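Local coordinates for RNA 2'-o-ribose methyltransferase (Thermus thermophilus, PDB 1IPA), which probably methylates the 2'-O of ribose in RNA, as a knotted SpoU (TrmH-family) methyltransferase of the SAM-binding class IV-like superfamily, at residues 190-201 against 225-236; 114-123 against 208-216. One frame throughout, in Å; residues are numbered along the deposited sequence.

Contact 1 of 2, residues 190-201 against 225-236; sequences LVATTPHAEALY and WLEAAQTQVRIP
Strands 190-193 and 231-233 run parallel, their axes 28° apart, through backbone bonds such as Val233 N to Ala192 O (2.8 Å) and Thr194 N to Val233 O (2.8 Å). Where the strand begins, Leu190 O takes the N-H of Gln230 in its carbonyl plane and, weakly, that of Thr231. On one face Ala192 CB meets Ala229 CB and Leu226 CD2, each at 3.7 Å, so the end of helix 223-228 and the Ala229 that follows it pack on strand 190-193; Leu190 CD2 touches the edge of the Trp225 ring. Strand 231-233 is an outermost strand of the six-stranded parallel sheet of the SpoU domain, a Rossmann-like fold, with 190-193 as its inner neighbour. Beyond the type I turn 194-197 the chain returns past the other side of Val233: Arg234 N bonds Ala199 O (3.0 Å), and Tyr201 N bonds Arg234 O. A water joins Ala199 N to Gln232 O. Extended from CG to NE, the Arg234 chain carries NH1 to Ala197 O (3.1 Å), which lies 26° out of the guanidinium plane, and weakly to Glu198 O, while Leu200 CD2 sits over one guanidinium face, toward its NH2 rim. Cut back to an alanine, this position would probably leave both carbonyls without their NH1 donor and Leu200 CD2 without the guanidinium beneath it. Leu200 CD2 also packs on Pro236 CD (3.5 Å), which meets the Tyr201 ring at its edge.

Contact 2 of 2, residues 114-123 against 208-216; sequences PDALILVAVG and PPVAIAVGP
Val120 and Ala213 lie level at the middle of two parallel strands, 117-122 and 210-214, their CA atoms 4.4 Å apart. The tight part is this central run, where N-H groups alternate between the strands: Ile212 N to Ile118 O (2.8 Å), Val120 N to Ile212 O (2.7 Å), Val214 N to Val120 O (2.9 Å). The Val120 N-H is nearly straight, at 173°, yet approaches from above the carbonyl plane of Ile212. On one face Val120 CB faces Ala213 CB at 4.1 Å, and Val120 CG2 reaches Ala211 CB. On the other, Leu117 and Val210 lie side by side, CD1 to CG1; Leu119, its CG swung away from the backbone N (chi1 173°), drops CD1 onto Ile212 O at 3.4 Å. The ends are more open to solvent: Pro114 and Asp115 are exposed, the placing of Pro208 against Ala116 is doubtful, and Pro216, with no N-H to offer, sets its ring beside Val122 O and Gly123. Asp115 OD1 forms a salt bridge with Arg261. Helix 246-261 lies against the Leu117 and Val214 face, helix 176-185 against the Ile118 and Val120 face, and strands 144-148 and 190-193 flank the pair within the sheet.

Both contacts belong to one parallel sheet, in which strand 210-214 of contact 2 and strand 190-193 of contact 1 are neighbours, joined by probable hydrogen bonds from Val191 N to Ala211 O and from Ala213 N to Val191 O. Contact 2 is the inner pair, its strands mostly buried and its chemistry nearly all backbone bonds and aliphatic packing. Contact 1 forms one edge of the sheet, farther from the centre of the chain, and adds a helix end, a turn, a water and an arginine bonded to one loop carbonyl and weakly to a second. Helices 176-185 and 246-261 touch both; Trp225 of contact 1 also reaches Val120 of contact 2.

Contact 1 of 2, residues 190-201 against 225-236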
loop_
_atom_site.group_PDB
_atom_site.type_symbol
_atom_site.label_atom_id
_atom_site.label_comp_id
_atom_site.label_asym_id
_atom_site.label_seq_id
_atom_site.Cartn_x
_atom_site.Cartn_y
_atom_site.Cartn_z
ATOM N N LEU A 190 -10.685 -18.136 -8.610
ATOM C CA LEU A 190 -9.345 -17.847 -8.145
ATOM C C LEU A 190 -8.269 -18.390 -9.080
ATOM O O LEU A 190 -8.324 -19.544 -9.490
ATOM C CB LEU A 190 -9.165 -18.431 -6.745
ATOM C CG LEU A 190 -7.757 -18.465 -6.132
ATOM C CD1 LEU A 190 -7.242 -17.054 -5.864
ATOM C CD2 LEU A 190 -7.801 -19.275 -4.833
ATOM N N VAL A 191 -7.302 -17.540 -9.410
ATOM C CA VAL A 191 -6.171 -17.900 -10.269
ATOM C C VAL A 191 -4.924 -17.804 -9.387
ATOM O O VAL A 191 -4.601 -16.734 -8.865
ATOM C CB VAL A 191 -6.027 -16.906 -11.457
ATOM C CG1 VAL A 191 -4.755 -17.210 -12.262
ATOM C CG2 VAL A 191 -7.254 -16.977 -12.351
ATOM N N ALA A 192 -4.236 -18.920 -9.195
ATOM C CA ALA A 192 -3.043 -18.917 -8.359
ATOM C C ALA A 192 -1.771 -18.880 -9.200
ATOM O O ALA A 192 -1.667 -19.564 -10.214
ATOM C CB ALA A 192 -3.033 -20.144 -7.452
ATOM N N THR A 193 -0.812 -18.071 -8.767
ATOM C CA THR A 193 0.459 -17.926 -9.460
ATOM C C THR A 193 1.503 -18.855 -8.831
ATOM O O THR A 193 1.681 -18.874 -7.614
ATOM C CB THR A 193 0.967 -16.458 -9.376
ATOM O OG1 THR A 193 -0.049 -15.568 -9.859
ATOM C CG2 THR A 193 2.222 -16.268 -10.218
ATOM N N THR A 194 2.172 -19.641 -9.669
ATOM C CA THR A 194 3.212 -20.560 -9.218
ATOM C C THR A 194 4.223 -20.753 -10.337
ATOM O O THR A 194 3.860 -20.768 -11.516
ATOM C CB THR A 194 2.647 -21.956 -8.850
ATOM O OG1 THR A 194 1.810 -22.433 -9.910
ATOM C CG2 THR A 194 1.841 -21.884 -7.582
ATOM N N PRO A 195 5.509 -20.904 -9.987
ATOM C CA PRO A 195 6.539 -21.099 -11.010
ATOM C C PRO A 195 6.450 -22.468 -11.689
ATOM O O PRO A 195 6.983 -22.659 -12.774
ATOM C CB PRO A 195 7.835 -20.913 -10.227
ATOM C CG PRO A 195 7.468 -21.447 -8.864
ATOM C CD PRO A 195 6.112 -20.818 -8.645
ATOM N N HIS A 196 5.770 -23.424 -11.063
ATOM C CA HIS A 196 5.664 -24.741 -11.678
ATOM C C HIS A 196 4.361 -25.029 -12.413
ATOM O O HIS A 196 4.091 -26.171 -12.775
ATOM C CB HIS A 196 5.956 -25.846 -10.657
ATOM C CG HIS A 196 5.170 -25.741 -9.392
ATOM N ND1 HIS A 196 3.822 -26.016 -9.327
ATOM C CD2 HIS A 196 5.552 -25.426 -8.131
ATOM C CE1 HIS A 196 3.406 -25.878 -8.080
ATOM N NE2 HIS A 196 4.437 -25.520 -7.334
ATOM N N ALA A 197 3.566 -23.993 -12.652
ATOM C CA ALA A 197 2.315 -24.163 -13.386
ATOM C C ALA A 197 2.678 -24.318 -14.855
ATOM O O ALA A 197 3.649 -23.735 -15.328
ATOM C CB ALA A 197 1.410 -22.948 -13.200
ATOM N N GLU A 198 1.884 -25.095 -15.577
ATOM C CA GLU A 198 2.133 -25.332 -16.989
ATOM C C GLU A 198 1.627 -24.185 -17.853
ATOM O O GLU A 198 2.258 -23.807 -18.839
ATOM C CB GLU A 198 1.447 -26.622 -17.422
ATOM C CG GLU A 198 1.924 -27.141 -18.755
ATOM C CD GLU A 198 1.116 -28.326 -19.231
ATOM O OE1 GLU A 198 0.607 -29.077 -18.362
ATOM O OE2 GLU A 198 1.008 -28.504 -20.468
ATOM N N ALA A 199 0.477 -23.636 -17.484
ATOM C CA ALA A 199 -0.106 -22.538 -18.239
ATOM C C ALA A 199 0.557 -21.202 -17.927
ATOM O O ALA A 199 0.871 -20.901 -16.777
ATOM C CB ALA A 199 -1.605 -22.453 -17.963
ATOM N N LEU A 200 0.791 -20.423 -18.975
ATOM C CA LEU A 200 1.379 -19.105 -18.845
ATOM C C LEU A 200 0.237 -18.211 -18.387
ATOM O O LEU A 200 -0.932 -18.492 -18.692
ATOM C CB LEU A 200 1.915 -18.634 -20.195
ATOM C CG LEU A 200 3.272 -19.199 -20.622
ATOM C CD1 LEU A 200 3.598 -18.758 -22.038
ATOM C CD2 LEU A 200 4.337 -18.707 -19.653
ATOM N N TYR A 201 0.561 -17.145 -17.661
ATOM C CA TYR A 201 -0.472 -16.258 -17.152
ATOM C C TYR A 201 -1.331 -15.614 -18.237
ATOM O O TYR A 201 -2.494 -15.299 -17.992
ATOM C CB TYR A 201 0.144 -15.199 -16.216
ATOM C CG TYR A 201 0.894 -14.061 -16.873
ATOM C CD1 TYR A 201 0.310 -12.802 -16.989
ATOM C CD2 TYR A 201 2.198 -14.227 -17.343
ATOM C CE1 TYR A 201 1.003 -11.729 -17.549
ATOM C CE2 TYR A 201 2.903 -13.159 -17.913
ATOM C CZ TYR A 201 2.295 -11.915 -18.006
ATOM O OH TYR A 201 2.970 -10.850 -18.540
ATOM N N TRP A 225 -3.687 -23.029 -1.325
ATOM C CA TRP A 225 -4.051 -22.080 -2.377
ATOM C C TRP A 225 -4.143 -22.714 -3.755
ATOM O O TRP A 225 -4.987 -22.330 -4.557
ATOM C CB TRP A 225 -3.060 -20.911 -2.427
ATOM C CG TRP A 225 -3.142 -20.047 -1.219
ATOM C CD1 TRP A 225 -2.404 -20.160 -0.078
ATOM C CD2 TRP A 225 -4.088 -18.996 -0.985
ATOM N NE1 TRP A 225 -2.836 -19.252 0.854
ATOM C CE2 TRP A 225 -3.867 -18.524 0.326
ATOM C CE3 TRP A 225 -5.107 -18.412 -1.757
ATOM C CZ2 TRP A 225 -4.624 -17.493 0.888
ATOM C CZ3 TRP A 225 -5.860 -17.387 -1.202
ATOM C CH2 TRP A 225 -5.613 -16.937 0.114
ATOM N N LEU A 226 -3.283 -23.690 -4.025
ATOM C CA LEU A 226 -3.277 -24.357 -5.321
ATOM C C LEU A 226 -4.466 -25.291 -5.541
ATOM O O LEU A 226 -4.934 -25.456 -6.664
ATOM C CB LEU A 226 -1.964 -25.118 -5.506
ATOM C CG LEU A 226 -0.733 -24.210 -5.450
ATOM C CD1 LEU A 226 0.513 -24.980 -5.849
ATOM C CD2 LEU A 226 -0.939 -23.032 -6.382
ATOM N N GLU A 227 -4.956 -25.894 -4.467
ATOM C CA GLU A 227 -6.092 -26.795 -4.556
ATOM C C GLU A 227 -7.387 -25.996 -4.657
ATOM O O GLU A 227 -8.374 -26.464 -5.222
ATOM C CB GLU A 227 -6.129 -27.707 -3.326
ATOM C CG GLU A 227 -4.885 -28.580 -3.194
ATOM C CD GLU A 227 -4.859 -29.405 -1.917
ATOM O OE1 GLU A 227 -4.846 -28.808 -0.815
ATOM O OE2 GLU A 227 -4.846 -30.653 -2.015
ATOM N N ALA A 228 -7.376 -24.777 -4.125
ATOM C CA ALA A 228 -8.566 -23.936 -4.158
ATOM C C ALA A 228 -8.733 -23.155 -5.456
ATOM O O ALA A 228 -9.832 -22.694 -5.767
ATOM C CB ALA A 228 -8.555 -22.976 -2.981
ATOM N N ALA A 229 -7.659 -23.011 -6.220
ATOM C CA ALA A 229 -7.717 -22.247 -7.466
ATOM C C ALA A 229 -8.405 -22.960 -8.623
ATOM O O ALA A 229 -8.290 -24.169 -8.772
ATOM C CB ALA A 229 -6.308 -21.845 -7.890
ATOM N N GLN A 230 -9.122 -22.191 -9.438
ATOM C CA GLN A 230 -9.793 -22.733 -10.611
ATOM C C GLN A 230 -8.744 -22.870 -11.713
ATOM O O GLN A 230 -8.881 -23.682 -12.628
ATOM C CB GLN A 230 -10.902 -21.790 -11.093
ATOM C CG GLN A 230 -12.234 -21.916 -10.363
ATOM C CD GLN A 230 -12.107 -21.733 -8.863
ATOM O OE1 GLN A 230 -12.257 -22.683 -8.100
ATOM N NE2 GLN A 230 -11.827 -20.510 -8.434
ATOM N N THR A 231 -7.692 -22.063 -11.615
ATOM C CA THR A 231 -6.622 -22.086 -12.599
ATOM C C THR A 231 -5.297 -21.749 -11.935
ATOM O O THR A 231 -5.243 -20.905 -11.044
ATOM C CB THR A 231 -6.849 -21.042 -13.716
ATOM O OG1 THR A 231 -8.193 -21.131 -14.204
ATOM C CG2 THR A 231 -5.883 -21.288 -14.866
ATOM N N GLN A 232 -4.233 -22.412 -12.367
ATOM C CA GLN A 232 -2.902 -22.155 -11.846
ATOM C C GLN A 232 -2.102 -21.617 -13.012
ATOM O O GLN A 232 -2.173 -22.137 -14.125
ATOM C CB GLN A 232 -2.280 -23.428 -11.294
ATOM C CG GLN A 232 -2.710 -23.698 -9.868
ATOM C CD GLN A 232 -2.375 -25.097 -9.414
ATOM O OE1 GLN A 232 -1.224 -25.543 -9.510
ATOM N NE2 GLN A 232 -3.380 -25.800 -8.907
ATOM N N VAL A 233 -1.324 -20.579 -12.756
ATOM C CA VAL A 233 -0.600 -19.939 -13.828
ATOM C C VAL A 233 0.810 -19.469 -13.434
ATOM O O VAL A 233 1.120 -19.308 -12.256
ATOM C CB VAL A 233 -1.487 -18.760 -14.323
ATOM C CG1 VAL A 233 -0.838 -17.427 -14.005
ATOM C CG2 VAL A 233 -1.820 -18.931 -15.779
ATOM N N ARG A 234 1.665 -19.250 -14.424
ATOM C CA ARG A 234 3.013 -18.791 -14.122
ATOM C C ARG A 234 3.473 -17.622 -14.974
ATOM O O ARG A 234 2.981 -17.393 -16.084
ATOM C CB ARG A 234 4.027 -19.934 -14.248
ATOM C CG ARG A 234 4.468 -20.242 -15.665
ATOM C CD ARG A 234 5.615 -21.236 -15.674
ATOM N NE ARG A 234 6.254 -21.255 -16.978
ATOM C CZ ARG A 234 5.699 -21.774 -18.061
ATOM N NH1 ARG A 234 4.501 -22.331 -17.988
ATOM N NH2 ARG A 234 6.327 -21.701 -19.222
ATOM N N ILE A 235 4.423 -16.878 -14.418
ATOM C CA ILE A 235 5.019 -15.732 -15.090
ATOM C C ILE A 235 6.353 -16.246 -15.604
ATOM O O ILE A 235 7.270 -16.503 -14.837
ATOM C CB ILE A 235 5.224 -14.557 -14.105
ATOM C CG1 ILE A 235 3.858 -14.001 -13.683
ATOM C CG2 ILE A 235 6.072 -13.470 -14.751
ATOM C CD1 ILE A 235 3.912 -12.998 -12.558
ATOM N N PRO A 236 6.469 -16.414 -16.920
ATOM C CA PRO A 236 7.704 -16.917 -17.520
ATOM C C PRO A 236 8.926 -16.081 -17.187
ATOM O O PRO A 236 8.861 -14.852 -17.173
ATOM C CB PRO A 236 7.375 -16.928 -19.009
ATOM C CG PRO A 236 6.436 -15.756 -19.151
ATOM C CD PRO A 236 5.536 -15.925 -17.955
HETATM O O HOH W 1 -1.443 -24.491 -15.370
#

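Contact 2 of 2, residues 114-123 against 208-216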
loop_
_atom_site.group_PDB
_atom_site.type_symbol
_atom_site.label_atom_id
_atom_site.label_comp_id
_atom_site.label_asym_id
_atom_site.label_seq_id
_atom_site.Cartn_x
_atom_site.Cartn_y
_atom_site.Cartn_z
ATOM N N PRO A 114 -19.567 -7.039 -9.966
ATOM C CA PRO A 114 -19.428 -7.789 -11.219
ATOM C C PRO A 114 -18.207 -7.435 -12.078
ATOM O O PRO A 114 -17.911 -8.116 -13.067
ATOM C CB PRO A 114 -20.747 -7.506 -11.936
ATOM C CG PRO A 114 -21.128 -6.149 -11.425
ATOM C CD PRO A 114 -20.825 -6.271 -9.954
ATOM N N ASP A 115 -17.500 -6.374 -11.698
ATOM C CA ASP A 115 -16.308 -5.937 -12.429
ATOM C C ASP A 115 -15.086 -6.091 -11.522
ATOM O O ASP A 115 -14.012 -5.583 -11.830
ATOM C CB ASP A 115 -16.431 -4.457 -12.833
ATOM C CG ASP A 115 -17.538 -4.197 -13.843
ATOM O OD1 ASP A 115 -17.374 -4.543 -15.032
ATOM O OD2 ASP A 115 -18.580 -3.633 -13.447
ATOM N N ALA A 116 -15.252 -6.808 -10.416
ATOM C CA ALA A 116 -14.189 -6.979 -9.431
ATOM C C ALA A 116 -12.860 -7.626 -9.814
ATOM O O ALA A 116 -12.798 -8.811 -10.139
ATOM C CB ALA A 116 -14.741 -7.698 -8.225
ATOM N N LEU A 117 -11.792 -6.839 -9.753
ATOM C CA LEU A 117 -10.448 -7.345 -10.008
ATOM C C LEU A 117 -9.792 -7.305 -8.626
ATOM O O LEU A 117 -9.522 -6.239 -8.085
ATOM C CB LEU A 117 -9.691 -6.445 -10.989
ATOM C CG LEU A 117 -8.220 -6.818 -11.217
ATOM C CD1 LEU A 117 -8.102 -8.253 -11.733
ATOM C CD2 LEU A 117 -7.605 -5.841 -12.204
ATOM N N ILE A 118 -9.552 -8.478 -8.060
ATOM C CA ILE A 118 -8.989 -8.588 -6.728
ATOM C C ILE A 118 -7.607 -9.226 -6.669
ATOM O O ILE A 118 -7.355 -10.257 -7.293
ATOM C CB ILE A 118 -9.959 -9.392 -5.824
ATOM C CG1 ILE A 118 -11.232 -8.573 -5.589
ATOM C CG2 ILE A 118 -9.299 -9.746 -4.509
ATOM C CD1 ILE A 118 -12.404 -9.386 -5.102
ATOM N N LEU A 119 -6.715 -8.605 -5.905
ATOM C CA LEU A 119 -5.370 -9.137 -5.746
ATOM C C LEU A 119 -5.234 -9.724 -4.355
ATOM O O LEU A 119 -5.483 -9.044 -3.373
ATOM C CB LEU A 119 -4.317 -8.038 -5.926
ATOM C CG LEU A 119 -2.873 -8.455 -5.618
ATOM C CD1 LEU A 119 -2.461 -9.542 -6.589
ATOM C CD2 LEU A 119 -1.937 -7.257 -5.732
ATOM N N VAL A 120 -4.856 -10.990 -4.272
ATOM C CA VAL A 120 -4.665 -11.625 -2.978
ATOM C C VAL A 120 -3.164 -11.810 -2.781
ATOM O O VAL A 120 -2.521 -12.559 -3.516
ATOM C CB VAL A 120 -5.369 -13.002 -2.910
ATOM C CG1 VAL A 120 -5.172 -13.624 -1.538
ATOM C CG2 VAL A 120 -6.855 -12.844 -3.191
ATOM N N ALA A 121 -2.603 -11.110 -1.802
ATOM C CA ALA A 121 -1.180 -11.217 -1.527
ATOM C C ALA A 121 -0.958 -12.112 -0.316
ATOM O O ALA A 121 -1.514 -11.879 0.757
ATOM C CB ALA A 121 -0.588 -9.837 -1.291
ATOM N N VAL A 122 -0.140 -13.140 -0.502
ATOM C CA VAL A 122 0.158 -14.109 0.550
ATOM C C VAL A 122 1.614 -14.026 1.005
ATOM O O VAL A 122 2.528 -13.989 0.179
ATOM C CB VAL A 122 -0.107 -15.554 0.050
ATOM C CG1 VAL A 122 0.210 -16.555 1.150
ATOM C CG2 VAL A 122 -1.555 -15.688 -0.426
ATOM N N GLY A 123 1.819 -14.010 2.321
ATOM C CA GLY A 123 3.163 -13.946 2.866
ATOM C C GLY A 123 3.817 -12.587 2.714
ATOM O O GLY A 123 5.045 -12.467 2.742
ATOM N N PRO A 208 -13.502 -9.876 -15.581
ATOM C CA PRO A 208 -13.871 -8.961 -14.500
ATOM C C PRO A 208 -14.077 -9.490 -13.086
ATOM O O PRO A 208 -13.484 -8.954 -12.157
ATOM C CB PRO A 208 -15.091 -8.260 -15.060
ATOM C CG PRO A 208 -14.640 -8.015 -16.456
ATOM C CD PRO A 208 -13.986 -9.339 -16.867
ATOM N N PRO A 209 -14.925 -10.513 -12.886
ATOM C CA PRO A 209 -15.064 -10.969 -11.494
ATOM C C PRO A 209 -14.004 -12.031 -11.235
ATOM O O PRO A 209 -14.204 -13.178 -11.612
ATOM C CB PRO A 209 -16.473 -11.562 -11.451
ATOM C CG PRO A 209 -17.146 -11.005 -12.680
ATOM C CD PRO A 209 -16.051 -10.991 -13.698
ATOM N N VAL A 210 -12.888 -11.669 -10.599
ATOM C CA VAL A 210 -11.828 -12.653 -10.368
ATOM C C VAL A 210 -10.788 -12.256 -9.314
ATOM O O VAL A 210 -10.519 -11.079 -9.110
ATOM C CB VAL A 210 -11.096 -12.940 -11.700
ATOM C CG1 VAL A 210 -10.361 -11.687 -12.145
ATOM C CG2 VAL A 210 -10.152 -14.124 -11.558
ATOM N N ALA A 211 -10.198 -13.253 -8.657
ATOM C CA ALA A 211 -9.173 -13.030 -7.633
ATOM C C ALA A 211 -7.863 -13.688 -8.058
ATOM O O ALA A 211 -7.850 -14.832 -8.513
ATOM C CB ALA A 211 -9.620 -13.605 -6.309
ATOM N N ILE A 212 -6.764 -12.961 -7.902
ATOM C CA ILE A 212 -5.451 -13.470 -8.274
ATOM C C ILE A 212 -4.519 -13.478 -7.071
ATOM O O ILE A 212 -4.236 -12.430 -6.478
ATOM C CB ILE A 212 -4.815 -12.611 -9.371
ATOM C CG1 ILE A 212 -5.785 -12.476 -10.548
ATOM C CG2 ILE A 212 -3.493 -13.234 -9.808
ATOM C CD1 ILE A 212 -5.296 -11.556 -11.656
ATOM N N ALA A 213 -4.032 -14.663 -6.727
ATOM C CA ALA A 213 -3.142 -14.812 -5.596
ATOM C C ALA A 213 -1.676 -14.870 -6.005
ATOM O O ALA A 213 -1.333 -15.407 -7.052
ATOM C CB ALA A 213 -3.508 -16.060 -4.822
ATOM N N VAL A 214 -0.820 -14.305 -5.163
ATOM C CA VAL A 214 0.620 -14.311 -5.380
ATOM C C VAL A 214 1.275 -14.544 -4.013
ATOM O O VAL A 214 0.823 -14.002 -3.002
ATOM C CB VAL A 214 1.114 -12.976 -5.973
ATOM C CG1 VAL A 214 2.624 -12.994 -6.089
ATOM C CG2 VAL A 214 0.513 -12.766 -7.345
ATOM N N GLY A 215 2.320 -15.361 -3.974
ATOM C CA GLY A 215 2.976 -15.635 -2.710
ATOM C C GLY A 215 4.237 -14.812 -2.560
ATOM O O GLY A 215 4.460 -13.891 -3.349
ATOM N N PRO A 216 5.083 -15.109 -1.558
ATOM C CA PRO A 216 6.327 -14.361 -1.348
ATOM C C PRO A 216 7.195 -14.572 -2.577
ATOM O O PRO A 216 7.001 -15.547 -3.298
ATOM C CB PRO A 216 6.925 -15.020 -0.105
ATOM C CG PRO A 216 5.720 -15.578 0.615
ATOM C CD PRO A 216 4.919 -16.149 -0.528
#